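Tight junction protein ZO-3 (Homo sapiens, PDB 3KFV) serves as a tight-junction scaffold of the MAGUK family, linking transmembrane proteins such as claudins and occludin to the actin cytoskeleton; this fragment is its SH3 and guanylate kinase-like part. Local coordinates at residues S4-T9 / P294-E299; G129-Y134 / L213-Y218; V223-E228 / D277-E282; A235-Q238 / A243-R246. All blocks are in the same frame, centred on the assembly; numbering follows the deposited sequence.

The four contacts run from the SH3 end of this fragment to the far end of the guanylate kinase-like domain. Contact 1 joins the first SH3 strand to the strand that returns after the kinase-like domain, and contact 2 lies beside it, centres about 11 Å apart, joined where Arg8 NH2 approaches Tyr215 O at 3.0 Å, a probable hydrogen bond. Contacts 3 and 4 form a second pair inside the kinase-like domain, centres about 16 Å apart, touching through Trp279 NE1 and Leu236 CD1. Some 32 Å separates the centres of contacts 1 and 3, and about 43 Å those of contacts 1 and 4. In this apo form, contact 4 probably lies beside the counterpart of the phosphate site of catalytic relatives.

Contact 1. Residues S4-T9 / P294-E299; sequences SFYIRT and PIWTAE
Strands 5-9 and 294-298, which carry the touching rings of Tyr6 and Trp296, do not pair directly: strand 134-141 runs between them in the sheet, and the closest CA atoms of the two segments, those of Tyr6 and Glu299, are 9.0 Å apart. Both aromatic side chains leave the backbone toward the opposite segment. The far corner of the indole does the touching. Trp296 CH2 sits over one face of the phenol ring, displaced toward its rim, 3.6 Å from Tyr6 CD1, while Trp296 CZ3 reaches the root of the same ring at Tyr6 CG, 3.7 Å away. The side chains cross almost at right angles, yet the ring planes meet at 55°, an oblique pairing with centroids 5.1 Å apart. With CG anti to the carbonyl carbon (chi1 -63°), Tyr6 reaches the indole, and chi2 (-79°) turns its face there. The Tyr6 ring also stacks with His30, and Trp296 packs on Val28 and Leu139. Replacing Tyr6 with an alanine would probably leave the corner of Trp296 without its aromatic partner and open a gap beside His30. In MAGUK proteins a strand following the kinase-like domain completes the SH3 sheet, and 294-298 takes that place here. With no hydrogen bond between the two segments, the contact rests on dispersion and aromatic surface, joining chain parts nearly 300 residues apart.

Contact 2. Residues G129-Y134 / L213-Y218; sequences GRYPPY and LNYVQY
Tyr215 OH is held by two hydrogen bonds, to Thr126 OG1 and His10 ND1, and meets the ring of Tyr131 as well, with Tyr131 CD2 at 3.8 Å. The two polar partners fix the phenol end of Tyr215, whose ring then offers its face to the edge of Tyr131. This is an offset edge-to-face pair with centroids 5.4 Å apart and planes at 78°; the nearest ring carbons are CE2 of Tyr131 and CE2 of Tyr215. The two side chains run antiparallel, each pointing back toward the backbone of the other, and the hydroxyl of Tyr131 stands off from the partner ring and ends 3.7 Å from Val216 CA, a packing contact. Tyr215 lies along this path because its CG is anti to the backbone N (chi1 -168°). Arg8 ties the same surfaces together, donating from NH2 to Tyr215 O and making a cation-pi contact with the Tyr131 ring, on which His10 also stacks. The backbone around the pair is shaped by two helix ends. Gln217, with positive phi, closes helix 207-215 in a Schellman motif, marked by Tyr218 N to Leu213 O at 3.0 Å and a weaker Gln217 N to Asn214 O bond. Arg130 ends helix 123-129 in the same manner, just before Tyr131. The contact therefore joins the turn between helix 123-129 and strand 134-141 to the C-terminal end of helix 207-215, with strand 5-9 of the SH3 domain alongside through Arg8.

Contact 3. Residues V223-E228 / D277-E282; sequences VFFIPE and DTWYQE
Behind the ring of Phe225 that meets Trp279, Val223 lays its CG1 over the other face, near the rim. Phe224 turns to the other side of the sheet, where it packs on helix 248-262 and stacks with Phe266. Phe225 points back toward helix 278-290, and its CA and that of Trp279 lie 8.3 Å apart. The edge of the indole approaches the phenyl face, an offset edge-to-face pair with planes at 80° and centroids 5.1 Å apart. Trp279 CE3 leads, nearest to Phe225 CE1 at 3.3 Å, with Trp279 CZ3 behind it, 3.9 Å from Phe225 CZ. Trp279 reaches across from the crowded position between its backbone N and carbonyl carbon (chi1 66°). Ile226 again faces away, toward Arg259. A serine in place of Phe225 would probably leave the Trp279 edge without the face it meets and expose Val223 to a gap in the core. Ile270, Leu272 and Val154 also touch Phe225, while Ile157 and Ala158 touch Trp279. The join is buried, apolar and without a hydrogen bond across it: helix and parallel sheet are probably held by apolar burial and dispersion, the edge-to-face geometry adding a weak electrostatic term.

Contact 4. Residues A235-Q238 / A243-R246; sequences ALRQ and ASRR
The guanidinium of Arg237 meets Ser244 at its edge: Ser244 OG lies only 10° out of the guanidinium plane and accepts a hydrogen bond from NH1 of Arg237 at 2.9 Å. The bond is bent, with an N-H...O angle of 140°. Arg246 approaches the same group obliquely, over neither a defined face nor an edge, its NE 4.4 Å from Arg237 NH1. The Arg237 chain bends at chi3 (64°), which helps to turn NH1 toward the loop. Asp156 probably eases the closeness of the two arginines: its OD2 forms a salt bridge with Arg237 NH1 and a long, weak ion pair with Arg246 NH1, so the carboxylate probably offsets both charges. Arg237 NH2 adds a weak hydrogen bond to Pro153 O, and both arginines rest on Leu251. Helix 230-240 is thus tied to the loop that follows it and to the start of helix 155-165. In catalytic guanylate kinases the equivalent loop belongs to the lid, whose arginines face the nucleotide phosphates bound by the P-loop; here the turn after strand 148-151 lacks the P-loop sequence, consistent with a MAGUK kinase-like domain, and the arginines turn to Asp156 instead.

Contact 1. Residues S4-T9 / P294-E299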
loop_
_atom_site.group_PDB
_atom_site.type_symbol
_atom_site.label_atom_id
_atom_site.label_comp_id
_atom_site.label_asym_id
_atom_site.label_seq_id
_atom_site.Cartn_x
_atom_site.Cartn_y
_atom_site.Cartn_z
ATOM N N SER A 4 18.949 -19.101 -5.214
ATOM C CA SER A 4 17.549 -18.721 -5.066
ATOM C C SER A 4 17.356 -17.699 -3.946
ATOM O O SER A 4 17.975 -17.791 -2.878
ATOM C CB SER A 4 16.675 -19.946 -4.811
ATOM O OG SER A 4 15.299 -19.600 -4.860
ATOM N N PHE A 5 16.485 -16.729 -4.201
ATOM C CA PHE A 5 16.245 -15.635 -3.277
ATOM C C PHE A 5 15.116 -14.758 -3.796
ATOM O O PHE A 5 14.513 -15.046 -4.833
ATOM C CB PHE A 5 17.505 -14.796 -3.140
ATOM C CG PHE A 5 18.186 -14.528 -4.445
ATOM C CD1 PHE A 5 19.329 -15.222 -4.801
ATOM C CD2 PHE A 5 17.674 -13.595 -5.328
ATOM C CE1 PHE A 5 19.955 -14.981 -6.004
ATOM C CE2 PHE A 5 18.295 -13.352 -6.540
ATOM C CZ PHE A 5 19.438 -14.046 -6.876
ATOM N N TYR A 6 14.836 -13.683 -3.069
ATOM C CA TYR A 6 13.811 -12.735 -3.477
ATOM C C TYR A 6 14.471 -11.435 -3.886
ATOM O O TYR A 6 15.461 -11.009 -3.293
ATOM C CB TYR A 6 12.806 -12.490 -2.350
ATOM C CG TYR A 6 12.028 -13.723 -1.944
ATOM C CD1 TYR A 6 10.942 -14.168 -2.693
ATOM C CD2 TYR A 6 12.379 -14.438 -0.811
ATOM C CE1 TYR A 6 10.229 -15.296 -2.321
ATOM C CE2 TYR A 6 11.673 -15.569 -0.425
ATOM C CZ TYR A 6 10.602 -15.996 -1.182
ATOM O OH TYR A 6 9.908 -17.126 -0.785
ATOM N N ILE A 7 13.923 -10.804 -4.911
ATOM C CA ILE A 7 14.523 -9.594 -5.445
ATOM C C ILE A 7 13.469 -8.498 -5.602
ATOM O O ILE A 7 12.317 -8.768 -5.958
ATOM C CB ILE A 7 15.216 -9.877 -6.799
ATOM C CG1 ILE A 7 16.559 -9.155 -6.874
ATOM C CG2 ILE A 7 14.320 -9.506 -7.961
ATOM C CD1 ILE A 7 17.612 -9.744 -5.974
ATOM N N ARG A 8 13.861 -7.265 -5.305
ATOM C CA ARG A 8 12.999 -6.124 -5.568
ATOM C C ARG A 8 13.606 -5.274 -6.694
ATOM O O ARG A 8 14.805 -4.996 -6.698
ATOM C CB ARG A 8 12.785 -5.305 -4.299
ATOM C CG ARG A 8 11.449 -4.598 -4.260
ATOM C CD ARG A 8 11.128 -4.078 -2.866
ATOM N NE ARG A 8 11.945 -2.934 -2.462
ATOM C CZ ARG A 8 11.461 -1.719 -2.230
ATOM N NH1 ARG A 8 10.164 -1.486 -2.361
ATOM N NH2 ARG A 8 12.268 -0.736 -1.860
ATOM N N THR A 9 12.778 -4.882 -7.657
ATOM C CA THR A 9 13.261 -4.196 -8.849
ATOM C C THR A 9 13.147 -2.673 -8.717
ATOM O O THR A 9 12.117 -2.157 -8.291
ATOM C CB THR A 9 12.497 -4.677 -10.103
ATOM O OG1 THR A 9 11.109 -4.361 -9.970
ATOM C CG2 THR A 9 12.635 -6.183 -10.274
ATOM N N PRO A 294 4.200 -10.791 7.962
ATOM C CA PRO A 294 5.560 -10.455 7.528
ATOM C C PRO A 294 5.576 -9.595 6.261
ATOM O O PRO A 294 4.887 -9.897 5.287
ATOM C CB PRO A 294 6.163 -11.831 7.223
ATOM C CG PRO A 294 4.975 -12.659 6.857
ATOM C CD PRO A 294 3.954 -12.239 7.865
ATOM N N ILE A 295 6.367 -8.533 6.280
ATOM C CA ILE A 295 6.508 -7.664 5.126
ATOM C C ILE A 295 7.913 -7.774 4.525
ATOM O O ILE A 295 8.834 -8.294 5.164
ATOM C CB ILE A 295 6.229 -6.200 5.509
ATOM C CG1 ILE A 295 7.210 -5.732 6.588
ATOM C CG2 ILE A 295 4.809 -6.052 6.003
ATOM C CD1 ILE A 295 6.985 -4.306 7.041
ATOM N N TRP A 296 8.071 -7.279 3.298
ATOM C CA TRP A 296 9.369 -7.286 2.636
ATOM C C TRP A 296 10.298 -6.332 3.352
ATOM O O TRP A 296 9.857 -5.313 3.886
ATOM C CB TRP A 296 9.239 -6.872 1.169
ATOM C CG TRP A 296 8.466 -7.841 0.358
ATOM C CD1 TRP A 296 7.266 -7.632 -0.251
ATOM C CD2 TRP A 296 8.832 -9.192 0.077
ATOM N NE1 TRP A 296 6.858 -8.774 -0.899
ATOM C CE2 TRP A 296 7.805 -9.748 -0.708
ATOM C CE3 TRP A 296 9.929 -9.987 0.411
ATOM C CZ2 TRP A 296 7.848 -11.058 -1.166
ATOM C CZ3 TRP A 296 9.965 -11.284 -0.040
ATOM C CH2 TRP A 296 8.936 -11.808 -0.821
ATOM N N THR A 297 11.586 -6.660 3.347
ATOM C CA THR A 297 12.600 -5.843 4.004
ATOM C C THR A 297 13.989 -6.217 3.474
ATOM O O THR A 297 14.233 -7.367 3.114
ATOM C CB THR A 297 12.522 -5.999 5.551
ATOM O OG1 THR A 297 13.675 -5.416 6.173
ATOM C CG2 THR A 297 12.435 -7.458 5.939
ATOM N N ALA A 298 14.891 -5.245 3.417
ATOM C CA ALA A 298 16.218 -5.473 2.847
ATOM C C ALA A 298 16.990 -6.604 3.526
ATOM O O ALA A 298 17.130 -6.625 4.748
ATOM C CB ALA A 298 17.038 -4.185 2.869
ATOM N N GLU A 299 17.489 -7.537 2.720
ATOM C CA GLU A 299 18.285 -8.653 3.219
ATOM C C GLU A 299 19.747 -8.251 3.346
ATOM O O GLU A 299 20.225 -7.941 4.435
ATOM C CB GLU A 299 18.157 -9.857 2.284
ATOM C CG GLU A 299 19.090 -11.022 2.615
ATOM C CD GLU A 299 18.990 -12.164 1.606
ATOM O OE1 GLU A 299 19.193 -13.336 2.007
ATOM O OE2 GLU A 299 18.705 -11.889 0.414
#

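Contact 2. Residues G129-Y134 / L213-Y218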
loop_
_atom_site.group_PDB
_atom_site.type_symbol
_atom_site.label_atom_id
_atom_site.label_comp_id
_atom_site.label_asym_id
_atom_site.label_seq_id
_atom_site.Cartn_x
_atom_site.Cartn_y
_atom_site.Cartn_z
ATOM N N GLY A 129 16.725 7.262 -2.025
ATOM C CA GLY A 129 16.863 6.053 -1.229
ATOM C C GLY A 129 18.153 5.293 -1.498
ATOM O O GLY A 129 18.558 4.439 -0.708
ATOM N N ARG A 130 18.801 5.610 -2.618
ATOM C CA ARG A 130 20.036 4.936 -3.028
ATOM C C ARG A 130 19.839 3.439 -3.272
ATOM O O ARG A 130 20.762 2.644 -3.065
ATOM C CB ARG A 130 21.149 5.146 -1.999
ATOM C CG ARG A 130 21.661 6.573 -1.903
ATOM C CD ARG A 130 22.607 6.730 -0.712
ATOM N N TYR A 131 18.641 3.053 -3.706
ATOM C CA TYR A 131 18.380 1.657 -4.039
ATOM C C TYR A 131 19.139 1.233 -5.299
ATOM O O TYR A 131 19.256 2.010 -6.250
ATOM C CB TYR A 131 16.890 1.425 -4.272
ATOM C CG TYR A 131 16.003 1.762 -3.114
ATOM C CD1 TYR A 131 16.151 1.121 -1.890
ATOM C CD2 TYR A 131 14.989 2.702 -3.245
ATOM C CE1 TYR A 131 15.326 1.421 -0.822
ATOM C CE2 TYR A 131 14.158 3.009 -2.182
ATOM C CZ TYR A 131 14.331 2.364 -0.976
ATOM O OH TYR A 131 13.503 2.664 0.080
ATOM N N PRO A 132 19.635 -0.015 -5.317
ATOM C CA PRO A 132 20.281 -0.573 -6.507
ATOM C C PRO A 132 19.220 -1.134 -7.452
ATOM O O PRO A 132 18.092 -1.376 -7.018
ATOM C CB PRO A 132 21.124 -1.725 -5.944
ATOM C CG PRO A 132 20.770 -1.832 -4.455
ATOM C CD PRO A 132 19.549 -1.005 -4.233
ATOM N N PRO A 133 19.574 -1.332 -8.732
ATOM C CA PRO A 133 18.650 -1.926 -9.703
ATOM C C PRO A 133 17.963 -3.163 -9.130
ATOM O O PRO A 133 16.744 -3.306 -9.252
ATOM C CB PRO A 133 19.571 -2.317 -10.857
ATOM C CG PRO A 133 20.670 -1.308 -10.797
ATOM C CD PRO A 133 20.870 -0.982 -9.340
ATOM N N TYR A 134 18.743 -4.050 -8.517
ATOM C CA TYR A 134 18.191 -5.215 -7.842
ATOM C C TYR A 134 18.512 -5.137 -6.362
ATOM O O TYR A 134 19.666 -4.904 -5.974
ATOM C CB TYR A 134 18.770 -6.515 -8.400
ATOM C CG TYR A 134 18.137 -7.010 -9.680
ATOM C CD1 TYR A 134 16.983 -6.422 -10.190
ATOM C CD2 TYR A 134 18.681 -8.091 -10.363
ATOM C CE1 TYR A 134 16.404 -6.883 -11.360
ATOM C CE2 TYR A 134 18.109 -8.560 -11.530
ATOM C CZ TYR A 134 16.972 -7.955 -12.024
ATOM O OH TYR A 134 16.408 -8.437 -13.183
ATOM N N LEU A 213 4.550 5.008 -0.092
ATOM C CA LEU A 213 4.759 4.358 1.200
ATOM C C LEU A 213 5.136 2.894 1.020
ATOM O O LEU A 213 6.006 2.370 1.723
ATOM C CB LEU A 213 3.516 4.477 2.088
ATOM C CG LEU A 213 3.222 5.870 2.645
ATOM C CD1 LEU A 213 1.782 5.967 3.104
ATOM C CD2 LEU A 213 4.181 6.218 3.776
ATOM N N ASN A 214 4.474 2.231 0.080
ATOM C CA ASN A 214 4.854 0.872 -0.263
ATOM C C ASN A 214 6.304 0.830 -0.730
ATOM O O ASN A 214 7.035 -0.105 -0.414
ATOM C CB ASN A 214 3.940 0.307 -1.343
ATOM C CG ASN A 214 2.607 -0.132 -0.799
ATOM O OD1 ASN A 214 2.460 -0.361 0.400
ATOM N ND2 ASN A 214 1.624 -0.262 -1.674
ATOM N N TYR A 215 6.719 1.856 -1.468
ATOM C CA TYR A 215 8.044 1.871 -2.070
ATOM C C TYR A 215 9.162 2.023 -1.043
ATOM O O TYR A 215 10.184 1.335 -1.122
ATOM C CB TYR A 215 8.147 2.965 -3.136
ATOM C CG TYR A 215 9.390 2.838 -3.984
ATOM C CD1 TYR A 215 9.600 1.709 -4.768
ATOM C CD2 TYR A 215 10.356 3.831 -3.995
ATOM C CE1 TYR A 215 10.733 1.578 -5.543
ATOM C CE2 TYR A 215 11.495 3.706 -4.768
ATOM C CZ TYR A 215 11.675 2.578 -5.539
ATOM O OH TYR A 215 12.802 2.439 -6.305
ATOM N N VAL A 216 8.972 2.929 -0.088
ATOM C CA VAL A 216 9.948 3.104 0.986
ATOM C C VAL A 216 9.756 2.055 2.078
ATOM O O VAL A 216 10.418 2.100 3.108
ATOM C CB VAL A 216 9.892 4.515 1.616
ATOM C CG1 VAL A 216 10.165 5.575 0.560
ATOM C CG2 VAL A 216 8.549 4.747 2.295
ATOM N N GLN A 217 8.834 1.126 1.849
ATOM C CA GLN A 217 8.698 -0.052 2.704
ATOM C C GLN A 217 8.101 0.223 4.090
ATOM O O GLN A 217 8.404 -0.467 5.064
ATOM C CB GLN A 217 10.035 -0.786 2.809
ATOM C CG GLN A 217 10.557 -1.233 1.454
ATOM C CD GLN A 217 11.740 -2.170 1.558
ATOM O OE1 GLN A 217 11.609 -3.371 1.304
ATOM N NE2 GLN A 217 12.904 -1.633 1.934
ATOM N N TYR A 218 7.247 1.238 4.157
ATOM C CA TYR A 218 6.412 1.471 5.321
ATOM C C TYR A 218 5.190 0.573 5.227
ATOM O O TYR A 218 4.516 0.325 6.220
ATOM C CB TYR A 218 5.987 2.934 5.373
ATOM C CG TYR A 218 6.979 3.815 6.088
ATOM C CD1 TYR A 218 6.585 4.607 7.154
ATOM C CD2 TYR A 218 8.315 3.835 5.713
ATOM C CE1 TYR A 218 7.491 5.407 7.821
ATOM C CE2 TYR A 218 9.233 4.638 6.372
ATOM C CZ TYR A 218 8.815 5.423 7.428
ATOM O OH TYR A 218 9.714 6.227 8.099
#

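Contact 3. Residues V223-E228 / D277-E282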
loop_
_atom_site.group_PDB
_atom_site.type_symbol
_atom_site.label_atom_id
_atom_site.label_comp_id
_atom_site.label_asym_id
_atom_site.label_seq_id
_atom_site.Cartn_x
_atom_site.Cartn_y
_atom_site.Cartn_z
ATOM N N VAL A 223 -7.168 -0.333 3.957
ATOM C CA VAL A 223 -8.510 -0.872 4.125
ATOM C C VAL A 223 -9.548 -0.046 3.383
ATOM O O VAL A 223 -9.671 1.153 3.613
ATOM C CB VAL A 223 -8.893 -0.949 5.613
ATOM C CG1 VAL A 223 -10.365 -1.320 5.768
ATOM C CG2 VAL A 223 -7.994 -1.949 6.334
ATOM N N PHE A 224 -10.295 -0.695 2.497
ATOM C CA PHE A 224 -11.307 -0.013 1.695
ATOM C C PHE A 224 -12.710 -0.446 2.112
ATOM O O PHE A 224 -12.990 -1.638 2.240
ATOM C CB PHE A 224 -11.078 -0.278 0.204
ATOM C CG PHE A 224 -12.138 0.310 -0.686
ATOM C CD1 PHE A 224 -12.066 1.632 -1.098
ATOM C CD2 PHE A 224 -13.209 -0.456 -1.113
ATOM C CE1 PHE A 224 -13.039 2.174 -1.913
ATOM C CE2 PHE A 224 -14.187 0.086 -1.927
ATOM C CZ PHE A 224 -14.099 1.403 -2.324
ATOM N N PHE A 225 -13.583 0.532 2.328
ATOM C CA PHE A 225 -14.949 0.268 2.769
ATOM C C PHE A 225 -15.945 0.398 1.623
ATOM O O PHE A 225 -16.028 1.445 0.981
ATOM C CB PHE A 225 -15.331 1.230 3.890
ATOM C CG PHE A 225 -14.599 0.983 5.169
ATOM C CD1 PHE A 225 -15.017 -0.016 6.039
ATOM C CD2 PHE A 225 -13.497 1.743 5.507
ATOM C CE1 PHE A 225 -14.349 -0.255 7.223
ATOM C CE2 PHE A 225 -12.822 1.510 6.696
ATOM C CZ PHE A 225 -13.251 0.509 7.555
ATOM N N ILE A 226 -16.706 -0.666 1.383
ATOM C CA ILE A 226 -17.635 -0.704 0.262
ATOM C C ILE A 226 -19.046 -0.345 0.700
ATOM O O ILE A 226 -19.636 -1.042 1.528
ATOM C CB ILE A 226 -17.670 -2.097 -0.402
ATOM C CG1 ILE A 226 -16.271 -2.707 -0.456
ATOM C CG2 ILE A 226 -18.254 -2.008 -1.806
ATOM C CD1 ILE A 226 -16.253 -4.133 -0.944
ATOM N N PRO A 227 -19.596 0.742 0.136
ATOM C CA PRO A 227 -20.953 1.211 0.426
ATOM C C PRO A 227 -22.006 0.403 -0.323
ATOM O O PRO A 227 -21.821 0.121 -1.504
ATOM C CB PRO A 227 -20.954 2.649 -0.114
ATOM C CG PRO A 227 -19.537 2.931 -0.573
ATOM C CD PRO A 227 -18.922 1.609 -0.842
ATOM N N GLU A 228 -23.086 0.036 0.363
ATOM C CA GLU A 228 -24.241 -0.577 -0.284
ATOM C C GLU A 228 -24.781 0.338 -1.368
ATOM O O GLU A 228 -24.802 -0.019 -2.549
ATOM C CB GLU A 228 -25.356 -0.811 0.733
ATOM C CG GLU A 228 -25.368 -2.176 1.380
ATOM C CD GLU A 228 -26.334 -2.233 2.548
ATOM O OE1 GLU A 228 -26.780 -1.151 2.994
ATOM O OE2 GLU A 228 -26.642 -3.352 3.022
ATOM N N ASP A 277 -22.027 -1.512 14.575
ATOM C CA ASP A 277 -20.585 -1.413 14.793
ATOM C C ASP A 277 -19.780 -2.522 14.110
ATOM O O ASP A 277 -18.586 -2.665 14.353
ATOM C CB ASP A 277 -20.279 -1.417 16.294
ATOM C CG ASP A 277 -20.371 -2.813 16.919
ATOM O OD1 ASP A 277 -20.976 -3.725 16.316
ATOM O OD2 ASP A 277 -19.834 -2.997 18.030
ATOM N N THR A 278 -20.427 -3.303 13.258
ATOM C CA THR A 278 -19.775 -4.476 12.690
ATOM C C THR A 278 -18.537 -4.136 11.847
ATOM O O THR A 278 -17.458 -4.681 12.088
ATOM C CB THR A 278 -20.783 -5.372 11.925
ATOM O OG1 THR A 278 -21.609 -6.062 12.874
ATOM C CG2 THR A 278 -20.062 -6.398 11.070
ATOM N N TRP A 279 -18.678 -3.232 10.880
ATOM C CA TRP A 279 -17.543 -2.866 10.026
ATOM C C TRP A 279 -16.380 -2.310 10.839
ATOM O O TRP A 279 -15.217 -2.508 10.492
ATOM C CB TRP A 279 -17.953 -1.856 8.953
ATOM C CG TRP A 279 -18.371 -0.512 9.486
ATOM C CD1 TRP A 279 -19.645 -0.088 9.725
ATOM C CD2 TRP A 279 -17.514 0.585 9.831
ATOM N NE1 TRP A 279 -19.636 1.202 10.199
ATOM C CE2 TRP A 279 -18.340 1.641 10.271
ATOM C CE3 TRP A 279 -16.127 0.780 9.811
ATOM C CZ2 TRP A 279 -17.827 2.872 10.688
ATOM C CZ3 TRP A 279 -15.619 2.007 10.226
ATOM C CH2 TRP A 279 -16.468 3.034 10.659
ATOM N N TYR A 280 -16.709 -1.610 11.919
ATOM C CA TYR A 280 -15.709 -1.041 12.807
ATOM C C TYR A 280 -15.003 -2.141 13.594
ATOM O O TYR A 280 -13.799 -2.062 13.839
ATOM C CB TYR A 280 -16.362 -0.045 13.763
ATOM C CG TYR A 280 -15.376 0.650 14.668
ATOM C CD1 TYR A 280 -14.519 1.623 14.169
ATOM C CD2 TYR A 280 -15.299 0.336 16.021
ATOM C CE1 TYR A 280 -13.612 2.261 14.989
ATOM C CE2 TYR A 280 -14.396 0.966 16.849
ATOM C CZ TYR A 280 -13.555 1.930 16.328
ATOM O OH TYR A 280 -12.645 2.566 17.143
ATOM N N GLN A 281 -15.763 -3.161 13.991
ATOM C CA GLN A 281 -15.205 -4.321 14.682
ATOM C C GLN A 281 -14.218 -5.070 13.784
ATOM O O GLN A 281 -13.054 -5.270 14.151
ATOM C CB GLN A 281 -16.319 -5.267 15.136
ATOM C CG GLN A 281 -17.229 -4.694 16.222
ATOM C CD GLN A 281 -16.506 -4.458 17.539
ATOM O OE1 GLN A 281 -16.326 -3.316 17.966
ATOM N NE2 GLN A 281 -16.086 -5.539 18.185
ATOM N N GLU A 282 -14.690 -5.481 12.610
ATOM C CA GLU A 282 -13.828 -6.113 11.616
ATOM C C GLU A 282 -12.600 -5.258 11.330
ATOM O O GLU A 282 -11.491 -5.776 11.199
ATOM C CB GLU A 282 -14.607 -6.409 10.333
ATOM C CG GLU A 282 -15.171 -7.829 10.295
ATOM C CD GLU A 282 -16.403 -7.982 9.403
ATOM O OE1 GLU A 282 -16.385 -7.510 8.241
ATOM O OE2 GLU A 282 -17.389 -8.599 9.868
#

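Contact 4. Residues A235-Q238 / A243-R246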
loop_
_atom_site.group_PDB
_atom_site.type_symbol
_atom_site.label_atom_id
_atom_site.label_comp_id
_atom_site.label_asym_id
_atom_site.label_seq_id
_atom_site.Cartn_x
_atom_site.Cartn_y
_atom_site.Cartn_z
ATOM N N ALA A 235 -27.463 7.417 5.294
ATOM C CA ALA A 235 -28.000 6.985 6.574
ATOM C C ALA A 235 -26.865 6.783 7.560
ATOM O O ALA A 235 -26.826 7.411 8.618
ATOM C CB ALA A 235 -28.786 5.704 6.407
ATOM N N LEU A 236 -25.939 5.901 7.201
ATOM C CA LEU A 236 -24.762 5.622 8.020
ATOM C C LEU A 236 -24.051 6.896 8.483
ATOM O O LEU A 236 -23.700 7.034 9.653
ATOM C CB LEU A 236 -23.787 4.739 7.238
ATOM C CG LEU A 236 -22.529 4.252 7.956
ATOM C CD1 LEU A 236 -22.889 3.567 9.264
ATOM C CD2 LEU A 236 -21.762 3.307 7.059
ATOM N N ARG A 237 -23.834 7.824 7.558
ATOM C CA ARG A 237 -23.113 9.047 7.889
ATOM C C ARG A 237 -23.914 9.930 8.836
ATOM O O ARG A 237 -23.362 10.483 9.784
ATOM C CB ARG A 237 -22.697 9.809 6.625
ATOM C CG ARG A 237 -21.515 9.174 5.898
ATOM C CD ARG A 237 -20.852 10.118 4.892
ATOM N NE ARG A 237 -20.256 11.289 5.529
ATOM C CZ ARG A 237 -19.060 11.304 6.115
ATOM N NH1 ARG A 237 -18.609 12.421 6.671
ATOM N NH2 ARG A 237 -18.316 10.207 6.151
ATOM N N GLN A 238 -25.215 10.047 8.590
ATOM C CA GLN A 238 -26.076 10.882 9.418
ATOM C C GLN A 238 -26.078 10.383 10.855
ATOM O O GLN A 238 -26.203 11.164 11.797
ATOM C CB GLN A 238 -27.505 10.890 8.873
ATOM C CG GLN A 238 -28.367 12.029 9.416
ATOM C CD GLN A 238 -28.001 13.376 8.802
ATOM O OE1 GLN A 238 -27.872 13.500 7.577
ATOM N NE2 GLN A 238 -27.834 14.391 9.651
ATOM N N ALA A 243 -23.177 15.903 12.488
ATOM C CA ALA A 243 -22.880 17.290 12.155
ATOM C C ALA A 243 -21.995 17.438 10.920
ATOM O O ALA A 243 -21.615 18.551 10.555
ATOM C CB ALA A 243 -22.247 17.994 13.352
ATOM N N SER A 244 -21.664 16.323 10.275
ATOM C CA SER A 244 -20.753 16.369 9.134
ATOM C C SER A 244 -21.402 16.992 7.900
ATOM O O SER A 244 -22.519 16.632 7.520
ATOM C CB SER A 244 -20.213 14.978 8.800
ATOM O OG SER A 244 -19.391 15.021 7.646
ATOM N N ARG A 245 -20.691 17.925 7.280
ATOM C CA ARG A 245 -21.177 18.591 6.080
ATOM C C ARG A 245 -20.350 18.168 4.869
ATOM O O ARG A 245 -19.463 18.902 4.422
ATOM C CB ARG A 245 -21.121 20.113 6.256
ATOM N N ARG A 246 -20.637 16.979 4.347
ATOM C CA ARG A 246 -19.910 16.459 3.188
ATOM C C ARG A 246 -20.799 15.620 2.269
ATOM O O ARG A 246 -21.678 14.888 2.729
ATOM C CB ARG A 246 -18.672 15.670 3.629
ATOM C CG ARG A 246 -17.497 16.560 4.012
ATOM C CD ARG A 246 -16.481 15.834 4.877
ATOM N NE ARG A 246 -15.846 14.717 4.181
ATOM C CZ ARG A 246 -14.665 14.201 4.518
ATOM N NH1 ARG A 246 -13.981 14.706 5.541
ATOM N NH2 ARG A 246 -14.161 13.183 3.827
#